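Local structure of motility-associated killing factor MakB (Vibrio cholerae serotype O1, 6W1W) at residues M15-Y20 and A184-G189; P45-E50 and S250-A255; Q75-F80 and Q331-P336. The protein is probably one component of a three-part cytotoxin that resembles the alpha-pore-forming toxins. All coordinates share one frame; numbering follows the deposited sequence.

How the interactions relate
The three contacts illustrate how a long helical bundle is closed by segments far apart in sequence. All the first segments precede all the second ones and both sets keep the same order: 15-20, 45-50 and 75-80 lie on the successive helices 9-35, 46-66 and 69-90, then come 184-189, 250-255 and 331-336. Interactions 1 and 3 are neighbours, their centres about 11 Å apart, and they touch through Y20, L186 and I333, so the C-terminal part of helix 316-333 serves both. Interaction 2 lies across the chain's centre, about 44 Å and about 45 Å from the other two by centres. The early helices are thus met by later elements at separate levels of the elongated molecule.

Interaction 1: residues M15-Y20 and A184-G189; sequences MLTDVY and AQLRAG
L186, on the short helix 183-187, reaches T17 and Y20 on the bundle helix 9-35, a case of a small helical turn whose apolar contact with a long helix is made by one leucine. With the closest CA atoms, those of T17 and L186, 8.4 Å apart, the gap is bridged by a single methyl. CD1 of L186 comes to the edge of the Y20 ring, near its plane, 3.8 Å from CD2 and almost as close to CE2 of Y20. The same CD1 lies 4.0 Å from OG1 of T17. That hydroxyl is bonded to the backbone oxygen of L13 one turn earlier, so a polar atom can face a hydrocarbon without lacking a partner. CG of Y20 is trans to the main-chain nitrogen (chi1 178°), which swings the ring out from helix 9-35, so that its CD2-CE2 edge faces the leucine. The short helix closes in a Schellman motif at G189, whose N is bonded to O of L186. A salt bridge from R187 to D10 adds a second tie to helix 9-35. Helix 316-333 lies alongside, F329 touching T17 and L186 and I333 meeting Y20; V181, in a loop, packs on Y20 and L186.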
loop_
_atom_site.group_PDB
_atom_site.type_symbol
_atom_site.label_atom_id
_atom_site.label_comp_id
_atom_site.label_asym_id
_atom_site.label_seq_id
_atom_site.Cartn_x
_atom_site.Cartn_y
_atom_site.Cartn_z
HETATM N N MSE A 15 -10.935 9.529 4.891
HETATM C CA MSE A 15 -10.049 8.818 5.811
HETATM C C MSE A 15 -10.090 7.320 5.548
HETATM O O MSE A 15 -9.099 6.621 5.754
HETATM C CB MSE A 15 -10.422 9.106 7.265
HETATM C CG MSE A 15 -10.414 10.583 7.612
HETATM SE SE MSE A 15 -10.347 10.914 9.530
HETATM C CE MSE A 15 -10.547 12.854 9.512
ATOM N N LEU A 16 -11.247 6.829 5.095
ATOM C CA LEU A 16 -11.321 5.449 4.627
ATOM C C LEU A 16 -10.453 5.244 3.391
ATOM O O LEU A 16 -9.757 4.227 3.270
ATOM C CB LEU A 16 -12.771 5.064 4.330
ATOM C CG LEU A 16 -13.545 4.301 5.410
ATOM C CD1 LEU A 16 -12.637 3.320 6.144
ATOM C CD2 LEU A 16 -14.231 5.250 6.377
ATOM N N THR A 17 -10.477 6.200 2.461
ATOM C CA THR A 17 -9.660 6.068 1.260
ATOM C C THR A 17 -8.175 6.172 1.587
ATOM O O THR A 17 -7.358 5.433 1.026
ATOM C CB THR A 17 -10.073 7.126 0.233
ATOM O OG1 THR A 17 -11.348 6.777 -0.320
ATOM C CG2 THR A 17 -9.045 7.234 -0.889
ATOM N N ASP A 18 -7.811 7.065 2.513
ATOM C CA ASP A 18 -6.401 7.256 2.833
ATOM C C ASP A 18 -5.791 6.022 3.485
ATOM O O ASP A 18 -4.619 5.718 3.242
ATOM C CB ASP A 18 -6.222 8.484 3.726
ATOM C CG ASP A 18 -6.061 9.767 2.930
ATOM O OD1 ASP A 18 -6.277 9.733 1.699
ATOM O OD2 ASP A 18 -5.708 10.803 3.528
ATOM N N VAL A 19 -6.554 5.298 4.307
ATOM C CA VAL A 19 -6.034 4.049 4.858
ATOM C C VAL A 19 -6.101 2.921 3.840
ATOM O O VAL A 19 -5.335 1.954 3.946
ATOM C CB VAL A 19 -6.772 3.650 6.148
ATOM C CG1 VAL A 19 -6.629 4.736 7.207
ATOM C CG2 VAL A 19 -8.236 3.358 5.867
ATOM N N TYR A 20 -6.995 3.021 2.854
ATOM C CA TYR A 20 -7.008 2.066 1.751
ATOM C C TYR A 20 -5.835 2.313 0.811
ATOM O O TYR A 20 -5.143 1.372 0.403
ATOM C CB TYR A 20 -8.340 2.159 1.005
ATOM C CG TYR A 20 -8.480 1.254 -0.204
ATOM C CD1 TYR A 20 -8.129 -0.088 -0.147
ATOM C CD2 TYR A 20 -9.005 1.742 -1.395
ATOM C CE1 TYR A 20 -8.275 -0.914 -1.255
ATOM C CE2 TYR A 20 -9.155 0.926 -2.503
ATOM C CZ TYR A 20 -8.791 -0.399 -2.431
ATOM O OH TYR A 20 -8.944 -1.206 -3.541
ATOM N N ALA A 184 -13.940 10.144 -4.401
ATOM C CA ALA A 184 -14.999 10.391 -5.375
ATOM C C ALA A 184 -15.008 9.331 -6.465
ATOM O O ALA A 184 -16.071 8.996 -7.004
ATOM C CB ALA A 184 -14.841 11.781 -5.990
ATOM N N GLN A 185 -13.836 8.790 -6.800
ATOM C CA GLN A 185 -13.777 7.693 -7.758
ATOM C C GLN A 185 -14.444 6.444 -7.197
ATOM O O GLN A 185 -15.345 5.873 -7.824
ATOM C CB GLN A 185 -12.325 7.404 -8.136
ATOM C CG GLN A 185 -11.719 8.430 -9.081
ATOM C CD GLN A 185 -12.490 8.541 -10.381
ATOM O OE1 GLN A 185 -12.396 7.669 -11.247
ATOM N NE2 GLN A 185 -13.268 9.612 -10.521
ATOM N N LEU A 186 -14.021 6.018 -6.003
ATOM C CA LEU A 186 -14.530 4.781 -5.418
ATOM C C LEU A 186 -16.009 4.893 -5.062
ATOM O O LEU A 186 -16.775 3.943 -5.271
ATOM C CB LEU A 186 -13.702 4.412 -4.188
ATOM C CG LEU A 186 -12.264 3.956 -4.453
ATOM C CD1 LEU A 186 -11.439 3.996 -3.174
ATOM C CD2 LEU A 186 -12.253 2.558 -5.057
ATOM N N ARG A 187 -16.432 6.040 -4.522
ATOM C CA ARG A 187 -17.845 6.216 -4.198
ATOM C C ARG A 187 -18.714 6.154 -5.448
ATOM O O ARG A 187 -19.840 5.641 -5.398
ATOM C CB ARG A 187 -18.060 7.534 -3.448
ATOM C CG ARG A 187 -19.530 7.883 -3.209
ATOM C CD ARG A 187 -19.728 8.857 -2.049
ATOM N NE ARG A 187 -18.687 9.881 -1.988
ATOM C CZ ARG A 187 -18.785 11.006 -1.285
ATOM N NH1 ARG A 187 -17.786 11.881 -1.281
ATOM N NH2 ARG A 187 -19.888 11.263 -0.593
ATOM N N ALA A 188 -18.200 6.635 -6.581
ATOM C CA ALA A 188 -18.942 6.633 -7.836
ATOM C C ALA A 188 -19.041 5.254 -8.477
ATOM O O ALA A 188 -19.688 5.122 -9.522
ATOM C CB ALA A 188 -18.302 7.609 -8.823
ATOM N N GLY A 189 -18.419 4.234 -7.890
ATOM C CA GLY A 189 -18.496 2.890 -8.417
ATOM C C GLY A 189 -17.450 2.537 -9.453
ATOM O O GLY A 189 -17.445 1.396 -9.936
#

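Interaction 2: residues P45-E50 and S250-A255; sequences PNWLVE and SEEAQA
E252 extends from the first turn of helix 251-270 toward P45 and W47 at the start of helix 46-66. From CB, the chain leaves with CG opposite its own carbonyl carbon (chi1 -78°) and runs on extended. CG comes within 4.2 Å of CG of P45. The carboxylate carbon CD is nearer, 3.4 Å from that same proline CG. At the tip, both oxygens lie 3.4 Å from CG of P45; OE2 continues toward CB, and OE1 also comes 3.6 Å from NE1 of W47, in the indole plane, at its edge. This is a polar approach too long to count as a hydrogen bond, with the carboxylate and indole planes 61° apart. Farther along, CH2 of W47 meets CB of A255 at 4.1 Å, and CB of L48 covers part of one ring face. P45 and S250 are the N-cap residues of the two helices, and the starts are staggered, P45 lying level with E252, while F211 of strand 209-220 touches L48 and A255. The contact joins two helices, roughly parallel here, at one end of the elongated bundle, next to the sheet, consistent with the resemblance to alpha-pore-forming toxins.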
loop_
_atom_site.group_PDB
_atom_site.type_symbol
_atom_site.label_atom_id
_atom_site.label_comp_id
_atom_site.label_asym_id
_atom_site.label_seq_id
_atom_site.Cartn_x
_atom_site.Cartn_y
_atom_site.Cartn_z
ATOM N N PRO A 45 31.284 -11.955 -7.753
ATOM C CA PRO A 45 32.139 -11.552 -6.631
ATOM C C PRO A 45 31.438 -11.685 -5.290
ATOM O O PRO A 45 30.299 -12.155 -5.218
ATOM C CB PRO A 45 32.467 -10.089 -6.953
ATOM C CG PRO A 45 31.255 -9.615 -7.677
ATOM C CD PRO A 45 30.772 -10.789 -8.493
ATOM N N ASN A 46 32.110 -11.260 -4.219
ATOM C CA ASN A 46 31.589 -11.504 -2.876
ATOM C C ASN A 46 30.325 -10.695 -2.610
ATOM O O ASN A 46 29.318 -11.244 -2.143
ATOM C CB ASN A 46 32.656 -11.196 -1.822
ATOM C CG ASN A 46 32.152 -11.416 -0.401
ATOM O OD1 ASN A 46 31.876 -10.461 0.327
ATOM N ND2 ASN A 46 32.023 -12.679 -0.005
ATOM N N TRP A 47 30.355 -9.386 -2.896
ATOM C CA TRP A 47 29.218 -8.534 -2.553
ATOM C C TRP A 47 27.922 -9.058 -3.156
ATOM O O TRP A 47 26.850 -8.881 -2.566
ATOM C CB TRP A 47 29.472 -7.091 -3.000
ATOM C CG TRP A 47 29.564 -6.898 -4.500
ATOM C CD1 TRP A 47 30.705 -6.865 -5.253
ATOM C CD2 TRP A 47 28.476 -6.701 -5.416
ATOM N NE1 TRP A 47 30.394 -6.663 -6.575
ATOM C CE2 TRP A 47 29.033 -6.564 -6.702
ATOM C CE3 TRP A 47 27.087 -6.635 -5.271
ATOM C CZ2 TRP A 47 28.248 -6.362 -7.837
ATOM C CZ3 TRP A 47 26.310 -6.436 -6.399
ATOM C CH2 TRP A 47 26.892 -6.301 -7.664
ATOM N N LEU A 48 28.003 -9.728 -4.310
ATOM C CA LEU A 48 26.808 -10.209 -4.997
ATOM C C LEU A 48 26.239 -11.454 -4.327
ATOM O O LEU A 48 25.020 -11.566 -4.145
ATOM C CB LEU A 48 27.127 -10.493 -6.468
ATOM C CG LEU A 48 25.929 -10.851 -7.345
ATOM C CD1 LEU A 48 24.986 -9.670 -7.431
ATOM C CD2 LEU A 48 26.376 -11.294 -8.728
ATOM N N VAL A 49 27.105 -12.411 -3.977
ATOM C CA VAL A 49 26.664 -13.551 -3.176
ATOM C C VAL A 49 26.094 -13.063 -1.853
ATOM O O VAL A 49 25.103 -13.601 -1.345
ATOM C CB VAL A 49 27.822 -14.546 -2.965
ATOM C CG1 VAL A 49 27.326 -15.809 -2.271
ATOM C CG2 VAL A 49 28.478 -14.893 -4.293
ATOM N N GLU A 50 26.701 -12.014 -1.292
ATOM C CA GLU A 50 26.168 -11.394 -0.086
ATOM C C GLU A 50 24.802 -10.765 -0.345
ATOM O O GLU A 50 23.897 -10.869 0.492
ATOM C CB GLU A 50 27.160 -10.353 0.432
ATOM C CG GLU A 50 26.892 -9.861 1.844
ATOM C CD GLU A 50 28.010 -8.979 2.365
ATOM O OE1 GLU A 50 29.131 -9.494 2.568
ATOM O OE2 GLU A 50 27.770 -7.769 2.561
ATOM N N SER A 250 31.436 -2.186 -17.351
ATOM C CA SER A 250 31.829 -3.585 -17.265
ATOM C C SER A 250 30.695 -4.437 -16.690
ATOM O O SER A 250 29.664 -3.934 -16.230
ATOM C CB SER A 250 33.086 -3.730 -16.411
ATOM O OG SER A 250 32.898 -3.127 -15.143
ATOM N N GLU A 251 30.908 -5.755 -16.711
ATOM C CA GLU A 251 29.866 -6.687 -16.287
ATOM C C GLU A 251 29.457 -6.444 -14.839
ATOM O O GLU A 251 28.266 -6.314 -14.533
ATOM C CB GLU A 251 30.344 -8.125 -16.472
ATOM C CG GLU A 251 30.439 -8.570 -17.918
ATOM C CD GLU A 251 29.621 -9.816 -18.185
ATOM O OE1 GLU A 251 28.831 -10.205 -17.296
ATOM O OE2 GLU A 251 29.770 -10.405 -19.278
ATOM N N GLU A 252 30.434 -6.387 -13.930
ATOM C CA GLU A 252 30.116 -6.158 -12.525
ATOM C C GLU A 252 29.503 -4.781 -12.314
ATOM O O GLU A 252 28.529 -4.636 -11.565
ATOM C CB GLU A 252 31.368 -6.322 -11.663
ATOM C CG GLU A 252 31.754 -7.766 -11.389
ATOM C CD GLU A 252 32.711 -7.898 -10.219
ATOM O OE1 GLU A 252 32.702 -7.012 -9.336
ATOM O OE2 GLU A 252 33.469 -8.890 -10.181
ATOM N N ALA A 253 30.058 -3.760 -12.972
ATOM C CA ALA A 253 29.549 -2.403 -12.814
ATOM C C ALA A 253 28.085 -2.300 -13.221
ATOM O O ALA A 253 27.320 -1.548 -12.605
ATOM C CB ALA A 253 30.401 -1.429 -13.628
ATOM N N GLN A 254 27.674 -3.044 -14.248
ATOM C CA GLN A 254 26.258 -3.073 -14.602
ATOM C C GLN A 254 25.434 -3.683 -13.478
ATOM O O GLN A 254 24.423 -3.110 -13.054
ATOM C CB GLN A 254 26.049 -3.849 -15.902
ATOM C CG GLN A 254 26.484 -3.104 -17.154
ATOM C CD GLN A 254 26.435 -3.983 -18.387
ATOM O OE1 GLN A 254 25.363 -4.420 -18.814
ATOM N NE2 GLN A 254 27.601 -4.263 -18.959
ATOM N N ALA A 255 25.864 -4.846 -12.975
ATOM C CA ALA A 255 25.162 -5.483 -11.864
ATOM C C ALA A 255 25.183 -4.602 -10.625
ATOM O O ALA A 255 24.197 -4.545 -9.879
ATOM C CB ALA A 255 25.783 -6.844 -11.554
#

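Interaction 3: residues Q75-F80 and Q331-P336; sequences QIITSF and QLISLP
I77 sets both of its branches against S334 and sends one of them on to I333. From CB, CG2 comes 3.6 Å from CB of S334, and the folded longer branch places CD1 3.7 Å from that same serine carbon, so both methyls of I77 press on the serine carbon from the same side. The fold lies in the second torsion: chi2 of -82° bends CD1 back instead of extending it. CD1 then also reaches CG1 of I333 at 3.7 Å, the two isoleucine side chains running at a slant to each other.

I333 answers with a different conformation. Its CG1 stands between the main-chain nitrogen and carbonyl carbon, and this chi1 of 57° brings CG1 up to CD1 of I77 although the CB of I333 does not face helix 69-90; the straight branch beyond puts CD1 of I333 4.1 Å from CD1 of I77. The contact thus joins helix 69-90 to the C-terminal part of helix 316-333; the chain is extended at L335 and goes on to strand 338-346, the passage from bundle to sheet.

S334 offers its carbon to I77 and turns its hydroxyl back to its own backbone. OG donates to O of Q331 at 2.8 Å, from well above the carbonyl plane (56° out of it), and makes a weak second bond to O of V330. Its CB is what the isoleucine meets, which accords with the short 6.6 Å between CA of I77 and CA of S334. One turn beyond I77, F80 points its ring into the bundle, where it packs on V330, W323 and I326 of helix 316-333 and meets the ring of W287.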
loop_
_atom_site.group_PDB
_atom_site.type_symbol
_atom_site.label_atom_id
_atom_site.label_comp_id
_atom_site.label_asym_id
_atom_site.label_seq_id
_atom_site.Cartn_x
_atom_site.Cartn_y
_atom_site.Cartn_z
ATOM N N GLN A 75 -10.240 -6.815 9.070
ATOM C CA GLN A 75 -10.642 -6.412 10.413
ATOM C C GLN A 75 -11.146 -4.974 10.436
ATOM O O GLN A 75 -12.076 -4.653 11.182
ATOM C CB GLN A 75 -9.468 -6.602 11.373
ATOM C CG GLN A 75 -9.606 -5.972 12.752
ATOM C CD GLN A 75 -8.369 -6.198 13.609
ATOM O OE1 GLN A 75 -7.819 -7.300 13.643
ATOM N NE2 GLN A 75 -7.911 -5.147 14.282
ATOM N N ILE A 76 -10.562 -4.099 9.614
ATOM C CA ILE A 76 -11.014 -2.715 9.541
ATOM C C ILE A 76 -12.196 -2.556 8.583
ATOM O O ILE A 76 -13.078 -1.725 8.821
ATOM C CB ILE A 76 -9.832 -1.811 9.149
ATOM C CG1 ILE A 76 -8.889 -1.647 10.348
ATOM C CG2 ILE A 76 -10.320 -0.464 8.658
ATOM C CD1 ILE A 76 -7.671 -0.812 10.065
ATOM N N ILE A 77 -12.239 -3.350 7.512
ATOM C CA ILE A 77 -13.424 -3.393 6.657
ATOM C C ILE A 77 -14.650 -3.743 7.488
ATOM O O ILE A 77 -15.633 -2.995 7.529
ATOM C CB ILE A 77 -13.227 -4.400 5.508
ATOM C CG1 ILE A 77 -12.211 -3.883 4.484
ATOM C CG2 ILE A 77 -14.567 -4.730 4.843
ATOM C CD1 ILE A 77 -12.778 -2.924 3.473
ATOM N N THR A 78 -14.597 -4.883 8.183
ATOM C CA THR A 78 -15.755 -5.355 8.931
ATOM C C THR A 78 -16.081 -4.471 10.131
ATOM O O THR A 78 -17.207 -4.533 10.638
ATOM C CB THR A 78 -15.533 -6.800 9.388
ATOM O OG1 THR A 78 -16.784 -7.381 9.774
ATOM C CG2 THR A 78 -14.577 -6.854 10.573
ATOM N N SER A 79 -15.137 -3.644 10.592
ATOM C CA SER A 79 -15.411 -2.803 11.754
ATOM C C SER A 79 -16.456 -1.740 11.439
ATOM O O SER A 79 -17.262 -1.387 12.311
ATOM C CB SER A 79 -14.123 -2.157 12.265
ATOM O OG SER A 79 -13.644 -1.165 11.376
ATOM N N PHE A 80 -16.469 -1.229 10.207
ATOM C CA PHE A 80 -17.469 -0.239 9.823
ATOM C C PHE A 80 -18.762 -0.889 9.350
ATOM O O PHE A 80 -19.837 -0.291 9.485
ATOM C CB PHE A 80 -16.911 0.680 8.734
ATOM C CG PHE A 80 -15.927 1.694 9.243
ATOM C CD1 PHE A 80 -14.578 1.389 9.333
ATOM C CD2 PHE A 80 -16.351 2.955 9.629
ATOM C CE1 PHE A 80 -13.670 2.322 9.802
ATOM C CE2 PHE A 80 -15.448 3.891 10.096
ATOM C CZ PHE A 80 -14.105 3.574 10.182
ATOM N N GLN A 331 -18.061 -1.618 1.623
ATOM C CA GLN A 331 -18.341 -2.827 0.855
ATOM C C GLN A 331 -17.766 -2.770 -0.552
ATOM O O GLN A 331 -17.612 -3.817 -1.190
ATOM C CB GLN A 331 -19.848 -3.071 0.790
ATOM C CG GLN A 331 -20.460 -3.489 2.112
ATOM C CD GLN A 331 -21.975 -3.403 2.109
ATOM O OE1 GLN A 331 -22.565 -2.594 1.392
ATOM N NE2 GLN A 331 -22.611 -4.238 2.917
ATOM N N LEU A 332 -17.443 -1.575 -1.048
ATOM C CA LEU A 332 -16.878 -1.462 -2.390
ATOM C C LEU A 332 -15.372 -1.697 -2.385
ATOM O O LEU A 332 -14.852 -2.420 -3.243
ATOM C CB LEU A 332 -17.202 -0.094 -2.997
ATOM C CG LEU A 332 -18.690 0.220 -3.188
ATOM C CD1 LEU A 332 -18.889 1.630 -3.736
ATOM C CD2 LEU A 332 -19.354 -0.813 -4.090
ATOM N N ILE A 333 -14.655 -1.111 -1.420
ATOM C CA ILE A 333 -13.212 -1.330 -1.331
ATOM C C ILE A 333 -12.874 -2.729 -0.827
ATOM O O ILE A 333 -11.740 -3.190 -1.009
ATOM C CB ILE A 333 -12.549 -0.263 -0.440
ATOM C CG1 ILE A 333 -13.185 -0.255 0.949
ATOM C CG2 ILE A 333 -12.652 1.119 -1.077
ATOM C CD1 ILE A 333 -12.617 0.804 1.865
ATOM N N SER A 334 -13.825 -3.420 -0.194
ATOM C CA SER A 334 -13.607 -4.793 0.255
ATOM C C SER A 334 -13.597 -5.795 -0.889
ATOM O O SER A 334 -12.998 -6.866 -0.752
ATOM C CB SER A 334 -14.683 -5.205 1.263
ATOM O OG SER A 334 -15.973 -5.173 0.672
ATOM N N LEU A 335 -14.251 -5.481 -2.000
ATOM C CA LEU A 335 -14.295 -6.405 -3.122
ATOM C C LEU A 335 -12.884 -6.642 -3.658
ATOM O O LEU A 335 -12.084 -5.703 -3.738
ATOM C CB LEU A 335 -15.192 -5.858 -4.234
ATOM C CG LEU A 335 -16.640 -6.357 -4.305
ATOM C CD1 LEU A 335 -17.237 -6.527 -2.917
ATOM C CD2 LEU A 335 -17.492 -5.407 -5.138
ATOM N N PRO A 336 -12.548 -7.875 -4.032
ATOM C CA PRO A 336 -11.207 -8.151 -4.566
ATOM C C PRO A 336 -10.975 -7.393 -5.857
ATOM O O PRO A 336 -11.871 -7.323 -6.717
ATOM C CB PRO A 336 -11.226 -9.672 -4.801
ATOM C CG PRO A 336 -12.672 -10.012 -4.961
ATOM C CD PRO A 336 -13.406 -9.072 -4.040
#